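Local atomic coordinates of methionine gamma-lyase (Trichomonas vaginalis, PDB entry 1E5F), a protein that belongs to the pyridoxal-phosphate-dependent enzymes of the Cys/Met metabolism family and forms a four-chain assembly with pyridoxal-5'-phosphate held at sites shared between subunits. Residues F35-C40 against G53-R58; D107-G112 against N158-I163. All coordinates share one frame; numbering follows the deposited sequence.

Overall arrangement
From the N terminus, the chain first makes interaction 1, in which the loops on either side of helix 40-47 meet and close a short turn-back of the chain, far from the chain's centre and against other subunits. Interaction 2 opens only after interaction 1 has closed, so the two neither nest nor cross. It joins the loops that follow the adjacent parallel strands 103-107 and 148-154 of the seven-stranded sheet, closing a longer excursion through helix 112-124 and strand 128-132. The nearest atoms of interactions 1 and 2 are about 22 Å apart within one chain. The assembly brings interaction 1 of one chain to interaction 2 of the second subunit: 53-58 reaches the cofactor there, and 107-112 lies at the cofactor of its own chain.

Interaction 1: F35-C40 against G53-R58; sequences FVFDNC and GYIYTR. With PLP (pyridoxal-5'-phosphate), chain H.
The Phe-35 ring carries Tyr-54 CB almost directly over the centre of one face, 3.5 Å from the ring centroid, a CH-pi contact. At its edge, near the ring plane, are the backbone of Ile-55 and Thr-57 OG1, the latter 3.8 Å from Phe-35 CE1 and hydrogen-bonded to Asn-61 and to Thr-32 O. The Tyr-54 ring runs beside it in the same direction with the planes at 37°, and its hydroxyl is hydrogen-bonded to Ser-65. The edge of the Phe-37 ring meets Ile-55, CZ to CG2 at 4.0 Å, while Phe-35 O lies above one face. Phe-37 CG stands beside its backbone N (chi1 -60°), which brings the ring round to Ile-55. Between the backbones, Phe-35 N makes a weak hydrogen bond to Ile-55 O, and a water donates to both Phe-35 O and Ile-55 O.

Beyond this apolar patch, Tyr-56 and Arg-58 reach the phosphate of a pyridoxal-5'-phosphate (PLP) that Gly-86, Met-87, Ser-206 and Thr-208 of the second subunit also hold. Arg-58 NE donates to PLP O3P at 2.8 Å on a bent path, and NH2 to PLP O1P at 2.9 Å almost straight (174°). Tyr-56 OH is modelled 2.4 Å from PLP O1P, a length too short to be trusted. The two loops pack through aromatic and aliphatic groups, and the polar tips beyond them complete a neighbour's phosphate site, as in fold type I enzymes of this family; the arginine's charge probably helps balance that of the phosphate.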
loop_
_atom_site.group_PDB
_atom_site.type_symbol
_atom_site.label_atom_id
_atom_site.label_comp_id
_atom_site.label_asym_id
_atom_site.label_seq_id
_atom_site.Cartn_x
_atom_site.Cartn_y
_atom_site.Cartn_z
ATOM N N PHE A 35 -6.979 7.050 -17.061
ATOM C CA PHE A 35 -6.116 8.110 -17.449
ATOM C C PHE A 35 -6.860 9.186 -18.210
ATOM O O PHE A 35 -7.693 8.872 -19.075
ATOM C CB PHE A 35 -5.064 7.497 -18.426
ATOM C CG PHE A 35 -4.196 6.584 -17.547
ATOM C CD1 PHE A 35 -4.577 5.230 -17.327
ATOM C CD2 PHE A 35 -3.097 7.076 -16.934
ATOM C CE1 PHE A 35 -3.735 4.479 -16.504
ATOM C CE2 PHE A 35 -2.252 6.263 -16.142
ATOM C CZ PHE A 35 -2.595 4.936 -15.902
ATOM N N VAL A 36 -6.576 10.410 -17.899
ATOM C CA VAL A 36 -7.342 11.523 -18.489
ATOM C C VAL A 36 -6.848 11.916 -19.858
ATOM O O VAL A 36 -5.685 12.155 -19.943
ATOM C CB VAL A 36 -7.255 12.738 -17.522
ATOM C CG1 VAL A 36 -7.801 14.033 -18.110
ATOM C CG2 VAL A 36 -7.910 12.259 -16.210
ATOM N N PHE A 37 -7.746 12.026 -20.841
ATOM C CA PHE A 37 -7.262 12.492 -22.134
ATOM C C PHE A 37 -7.187 13.985 -22.030
ATOM O O PHE A 37 -8.124 14.646 -21.573
ATOM C CB PHE A 37 -8.131 12.019 -23.249
ATOM C CG PHE A 37 -8.186 10.484 -23.312
ATOM C CD1 PHE A 37 -7.054 9.744 -23.331
ATOM C CD2 PHE A 37 -9.423 9.883 -23.283
ATOM C CE1 PHE A 37 -7.134 8.329 -23.420
ATOM C CE2 PHE A 37 -9.479 8.482 -23.346
ATOM C CZ PHE A 37 -8.334 7.634 -23.415
ATOM N N ASP A 38 -6.124 14.585 -22.565
ATOM C CA ASP A 38 -6.097 15.977 -22.912
ATOM C C ASP A 38 -7.223 16.512 -23.828
ATOM O O ASP A 38 -7.751 17.610 -23.644
ATOM C CB ASP A 38 -4.819 16.336 -23.779
ATOM C CG ASP A 38 -3.638 16.211 -22.805
ATOM O OD1 ASP A 38 -3.792 16.364 -21.568
ATOM O OD2 ASP A 38 -2.532 15.940 -23.313
ATOM N N ASN A 39 -7.618 15.721 -24.821
ATOM C CA ASN A 39 -8.706 16.038 -25.732
ATOM C C ASN A 39 -9.306 14.755 -26.359
ATOM O O ASN A 39 -8.656 13.675 -26.185
ATOM C CB ASN A 39 -8.255 17.024 -26.804
ATOM C CG ASN A 39 -7.033 16.551 -27.580
ATOM O OD1 ASN A 39 -7.185 15.556 -28.274
ATOM N ND2 ASN A 39 -5.965 17.227 -27.384
ATOM N N CYS A 40 -10.479 14.797 -27.034
ATOM C CA CYS A 40 -11.103 13.608 -27.600
ATOM C C CYS A 40 -10.254 12.930 -28.642
ATOM O O CYS A 40 -10.193 11.672 -28.701
ATOM C CB CYS A 40 -12.467 13.878 -28.295
ATOM S SG CYS A 40 -13.666 14.291 -26.999
ATOM N N GLY A 53 0.853 6.707 -24.901
ATOM C CA GLY A 53 0.136 7.185 -23.744
ATOM C C GLY A 53 -0.722 6.027 -23.157
ATOM O O GLY A 53 -1.180 5.173 -23.873
ATOM N N TYR A 54 -1.425 6.349 -22.078
ATOM C CA TYR A 54 -2.174 5.406 -21.277
ATOM C C TYR A 54 -3.654 5.707 -21.345
ATOM O O TYR A 54 -4.136 6.774 -21.811
ATOM C CB TYR A 54 -1.716 5.319 -19.808
ATOM C CG TYR A 54 -0.307 4.719 -19.726
ATOM C CD1 TYR A 54 -0.169 3.319 -19.606
ATOM C CD2 TYR A 54 0.824 5.493 -19.892
ATOM C CE1 TYR A 54 1.045 2.744 -19.624
ATOM C CE2 TYR A 54 2.104 4.916 -19.879
ATOM C CZ TYR A 54 2.188 3.530 -19.730
ATOM O OH TYR A 54 3.420 2.958 -19.757
ATOM N N ILE A 55 -4.388 4.632 -21.085
ATOM C CA ILE A 55 -5.843 4.707 -21.220
ATOM C C ILE A 55 -6.502 4.180 -19.978
ATOM O O ILE A 55 -7.426 4.808 -19.506
ATOM C CB ILE A 55 -6.301 3.749 -22.397
ATOM C CG1 ILE A 55 -5.591 4.189 -23.708
ATOM C CG2 ILE A 55 -7.809 3.784 -22.584
ATOM C CD1 ILE A 55 -5.932 3.118 -24.805
ATOM N N TYR A 56 -6.188 2.913 -19.697
ATOM C CA TYR A 56 -6.971 2.199 -18.692
ATOM C C TYR A 56 -6.124 1.054 -18.128
ATOM O O TYR A 56 -5.504 0.385 -18.964
ATOM C CB TYR A 56 -8.251 1.642 -19.332
ATOM C CG TYR A 56 -9.276 0.969 -18.483
ATOM C CD1 TYR A 56 -9.984 1.720 -17.518
ATOM C CD2 TYR A 56 -9.354 -0.426 -18.400
ATOM C CE1 TYR A 56 -10.938 1.169 -16.685
ATOM C CE2 TYR A 56 -10.231 -0.996 -17.499
ATOM C CZ TYR A 56 -11.080 -0.233 -16.739
ATOM O OH TYR A 56 -12.109 -0.846 -15.967
ATOM N N THR A 57 -6.059 0.936 -16.792
ATOM C CA THR A 57 -5.118 -0.102 -16.247
ATOM C C THR A 57 -5.277 -1.549 -16.670
ATOM O O THR A 57 -4.269 -2.307 -16.634
ATOM C CB THR A 57 -4.995 0.094 -14.716
ATOM O OG1 THR A 57 -4.257 1.346 -14.509
ATOM C CG2 THR A 57 -4.279 -1.069 -14.011
ATOM N N ARG A 58 -6.373 -2.009 -17.264
ATOM C CA ARG A 58 -6.462 -3.376 -17.759
ATOM C C ARG A 58 -5.576 -3.364 -18.989
ATOM O O ARG A 58 -5.102 -4.417 -19.339
ATOM C CB ARG A 58 -7.921 -3.791 -18.061
ATOM C CG ARG A 58 -7.890 -5.208 -18.770
ATOM C CD ARG A 58 -9.213 -6.075 -18.564
ATOM N NE ARG A 58 -10.357 -5.156 -18.572
ATOM C CZ ARG A 58 -10.944 -4.652 -19.677
ATOM N NH1 ARG A 58 -10.575 -4.952 -20.929
ATOM N NH2 ARG A 58 -11.907 -3.729 -19.533
HETATM N N1 PLP H . -18.663 -4.790 -17.358
HETATM C C2 PLP H . -19.125 -3.557 -17.433
HETATM C C2A PLP H . -20.606 -3.351 -17.630
HETATM C C3 PLP H . -18.150 -2.575 -17.616
HETATM O O3 PLP H . -18.608 -1.344 -18.046
HETATM C C4 PLP H . -16.800 -2.894 -17.675
HETATM C C4A PLP H . -15.837 -1.825 -18.318
HETATM C C5 PLP H . -16.395 -4.163 -17.447
HETATM C C6 PLP H . -17.373 -5.127 -17.291
HETATM C C5A PLP H . -14.978 -4.693 -17.506
HETATM O O4P PLP H . -14.517 -4.606 -16.110
HETATM P P PLP H . -12.927 -4.236 -15.999
HETATM O O1P PLP H . -12.708 -3.052 -16.834
HETATM O O2P PLP H . -12.704 -4.189 -14.528
HETATM O O3P PLP H . -12.221 -5.486 -16.554
HETATM O O HOH W 1 -9.246 6.924 -20.298
#

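Interaction 2: D107-G112 against N158-I163. With PLP (pyridoxal-5'-phosphate), chain C; SO4 (sulfate ion), chain D.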
loop_
_atom_site.group_PDB
_atom_site.type_symbol
_atom_site.label_atom_id
_atom_site.label_comp_id
_atom_site.label_asym_id
_atom_site.label_seq_id
_atom_site.Cartn_x
_atom_site.Cartn_y
_atom_site.Cartn_z
ATOM N N ASP A 107 5.957 -31.072 -21.664
ATOM C CA ASP A 107 6.752 -31.993 -20.880
ATOM C C ASP A 107 5.741 -32.445 -19.843
ATOM O O ASP A 107 4.842 -31.674 -19.551
ATOM C CB ASP A 107 7.983 -31.405 -20.243
ATOM C CG ASP A 107 8.917 -32.521 -19.740
ATOM O OD1 ASP A 107 8.670 -32.992 -18.614
ATOM O OD2 ASP A 107 9.850 -32.944 -20.411
ATOM N N GLU A 108 5.820 -33.747 -19.652
ATOM C CA GLU A 108 4.937 -34.280 -18.626
ATOM C C GLU A 108 5.292 -33.817 -17.243
ATOM O O GLU A 108 4.486 -34.043 -16.361
ATOM C CB GLU A 108 5.141 -35.834 -18.806
ATOM C CG GLU A 108 6.537 -36.309 -18.353
ATOM C CD GLU A 108 6.683 -37.856 -18.463
ATOM O OE1 GLU A 108 5.715 -38.621 -18.542
ATOM O OE2 GLU A 108 7.811 -38.381 -18.416
ATOM N N CYS A 109 6.550 -33.411 -16.921
ATOM C CA CYS A 109 6.766 -33.021 -15.539
ATOM C C CYS A 109 6.651 -31.500 -15.467
ATOM O O CYS A 109 7.680 -30.794 -15.762
ATOM C CB CYS A 109 8.082 -33.531 -14.991
ATOM S SG CYS A 109 8.347 -33.147 -13.231
ATOM N N LEU A 110 5.608 -30.980 -14.943
ATOM C CA LEU A 110 5.168 -29.604 -14.848
ATOM C C LEU A 110 4.676 -29.359 -13.408
ATOM O O LEU A 110 4.255 -30.209 -12.589
ATOM C CB LEU A 110 3.902 -29.542 -15.714
ATOM C CG LEU A 110 3.822 -28.912 -17.077
ATOM C CD1 LEU A 110 5.234 -28.897 -17.741
ATOM C CD2 LEU A 110 2.897 -29.613 -18.031
ATOM N N TYR A 111 4.697 -28.083 -13.128
ATOM C CA TYR A 111 3.839 -27.632 -12.003
ATOM C C TYR A 111 2.472 -28.352 -12.080
ATOM O O TYR A 111 1.729 -28.362 -13.043
ATOM C CB TYR A 111 3.785 -26.121 -12.057
ATOM C CG TYR A 111 2.987 -25.566 -10.915
ATOM C CD1 TYR A 111 3.062 -26.050 -9.627
ATOM C CD2 TYR A 111 2.084 -24.531 -11.156
ATOM C CE1 TYR A 111 2.312 -25.523 -8.594
ATOM C CE2 TYR A 111 1.354 -23.971 -10.114
ATOM C CZ TYR A 111 1.441 -24.450 -8.845
ATOM O OH TYR A 111 0.703 -23.907 -7.829
ATOM N N GLY A 112 1.953 -28.713 -10.928
ATOM C CA GLY A 112 0.620 -29.319 -10.893
ATOM C C GLY A 112 -0.463 -28.574 -11.651
ATOM O O GLY A 112 -1.080 -29.168 -12.528
ATOM N N ASN A 158 9.454 -28.966 -12.142
ATOM C CA ASN A 158 8.768 -28.785 -10.841
ATOM C C ASN A 158 7.902 -29.985 -10.625
ATOM O O ASN A 158 7.084 -30.115 -11.515
ATOM C CB ASN A 158 7.953 -27.468 -10.865
ATOM C CG ASN A 158 7.186 -27.250 -9.569
ATOM O OD1 ASN A 158 7.363 -28.039 -8.588
ATOM N ND2 ASN A 158 6.354 -26.204 -9.461
ATOM N N PRO A 159 8.202 -30.886 -9.723
ATOM C CA PRO A 159 9.177 -30.737 -8.655
ATOM C C PRO A 159 10.450 -31.574 -8.689
ATOM O O PRO A 159 11.360 -31.334 -7.889
ATOM C CB PRO A 159 8.299 -31.206 -7.491
ATOM C CG PRO A 159 7.666 -32.484 -8.067
ATOM C CD PRO A 159 7.397 -32.132 -9.546
ATOM N N THR A 160 10.684 -32.516 -9.605
ATOM C CA THR A 160 11.893 -33.333 -9.712
ATOM C C THR A 160 13.233 -32.688 -10.087
ATOM O O THR A 160 14.326 -33.226 -9.842
ATOM C CB THR A 160 11.574 -34.460 -10.705
ATOM O OG1 THR A 160 11.418 -33.907 -12.001
ATOM C CG2 THR A 160 10.049 -34.993 -10.380
ATOM N N LEU A 161 13.303 -31.470 -10.660
ATOM C CA LEU A 161 14.493 -30.856 -11.101
ATOM C C LEU A 161 15.130 -31.566 -12.314
ATOM O O LEU A 161 16.286 -31.432 -12.672
ATOM C CB LEU A 161 15.500 -30.647 -9.969
ATOM C CG LEU A 161 14.855 -29.947 -8.700
ATOM C CD1 LEU A 161 15.963 -29.613 -7.641
ATOM C CD2 LEU A 161 14.063 -28.679 -9.097
ATOM N N LYS A 162 14.283 -32.152 -13.174
ATOM C CA LYS A 162 14.811 -32.775 -14.396
ATOM C C LYS A 162 15.476 -31.729 -15.296
ATOM O O LYS A 162 14.879 -30.644 -15.417
ATOM C CB LYS A 162 13.691 -33.505 -15.110
ATOM C CG LYS A 162 14.043 -34.088 -16.472
ATOM C CD LYS A 162 12.836 -34.868 -17.072
ATOM C CE LYS A 162 11.631 -33.976 -17.336
ATOM N NZ LYS A 162 10.726 -34.725 -18.328
ATOM N N ILE A 163 16.649 -31.964 -15.900
ATOM C CA ILE A 163 17.134 -30.934 -16.804
ATOM C C ILE A 163 16.696 -31.239 -18.216
ATOM O O ILE A 163 16.867 -32.365 -18.621
ATOM C CB ILE A 163 18.683 -30.863 -16.689
ATOM C CG1 ILE A 163 18.939 -30.729 -15.189
ATOM C CG2 ILE A 163 19.309 -29.757 -17.501
ATOM C CD1 ILE A 163 18.479 -29.453 -14.552
HETATM N N1 PLP C . 5.135 -21.853 -12.908
HETATM C C2 PLP C . 5.788 -22.705 -12.080
HETATM C C2A PLP C . 7.095 -23.405 -12.256
HETATM C C3 PLP C . 5.358 -22.497 -10.742
HETATM O O3 PLP C . 6.043 -23.207 -9.808
HETATM C C4 PLP C . 4.186 -21.855 -10.392
HETATM C C4A PLP C . 3.802 -22.144 -8.881
HETATM C C5 PLP C . 3.364 -21.471 -11.390
HETATM C C6 PLP C . 3.836 -21.515 -12.702
HETATM C C5A PLP C . 2.086 -20.735 -11.153
HETATM O O4P PLP C . 2.391 -19.353 -10.645
HETATM P P PLP C . 1.301 -18.643 -9.735
HETATM O O1P PLP C . 1.294 -19.487 -8.518
HETATM O O2P PLP C . 1.917 -17.326 -9.541
HETATM O O3P PLP C . -0.075 -18.628 -10.425
HETATM S S SO4 D . 4.304 -24.196 -5.844
HETATM O O1 SO4 D . 4.797 -24.165 -4.487
HETATM O O2 SO4 D . 3.111 -25.163 -5.736
HETATM O O3 SO4 D . 5.166 -24.814 -6.910
HETATM O O4 SO4 D . 3.588 -22.978 -6.411
HETATM O O HOH W 2 9.404 -37.094 -16.848
#
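Tyr-111 and Asn-158 run side by side at the C-terminal edge of the parallel strands in the large sheet, the usual cofactor site of the fold type I PLP enzymes. Tyr-111 CB lies 3.7 Å from Asn-158 ND2, and CD1 comes closer to the same nitrogen, at 3.3 Å, with ring and amide planes only 10° apart. CD2 and CE2 lie against pyridoxal-5'-phosphate, whose C4A sits 3.2 Å above one face of the ring, offset toward the rim. The ring edge at CE1 meets sulfate O2, 3.0 Å from CE1, and at the tip OH makes a weak hydrogen bond to Arg-58 of the second subunit. CG anti to the backbone N (chi1 -177°) brings the ring face against the cofactor. Asn-158 ND2 donates to sulfate O3 at 3.1 Å, while OD1 is held by Arg-373.

Behind this pair, Cys-109 SG, in one of its two conformers, tentatively touches Pro-159, which follows a cis peptide bond. Farther along, Lys-162 reaches back to form a salt bridge with Asp-107. Asp-107 OD1 has two donors: Lys-162 NZ on its syn lone pair at 2.7 Å, and, closing an Asx turn, Cys-109 N on the anti side, 18° out of the carboxylate plane.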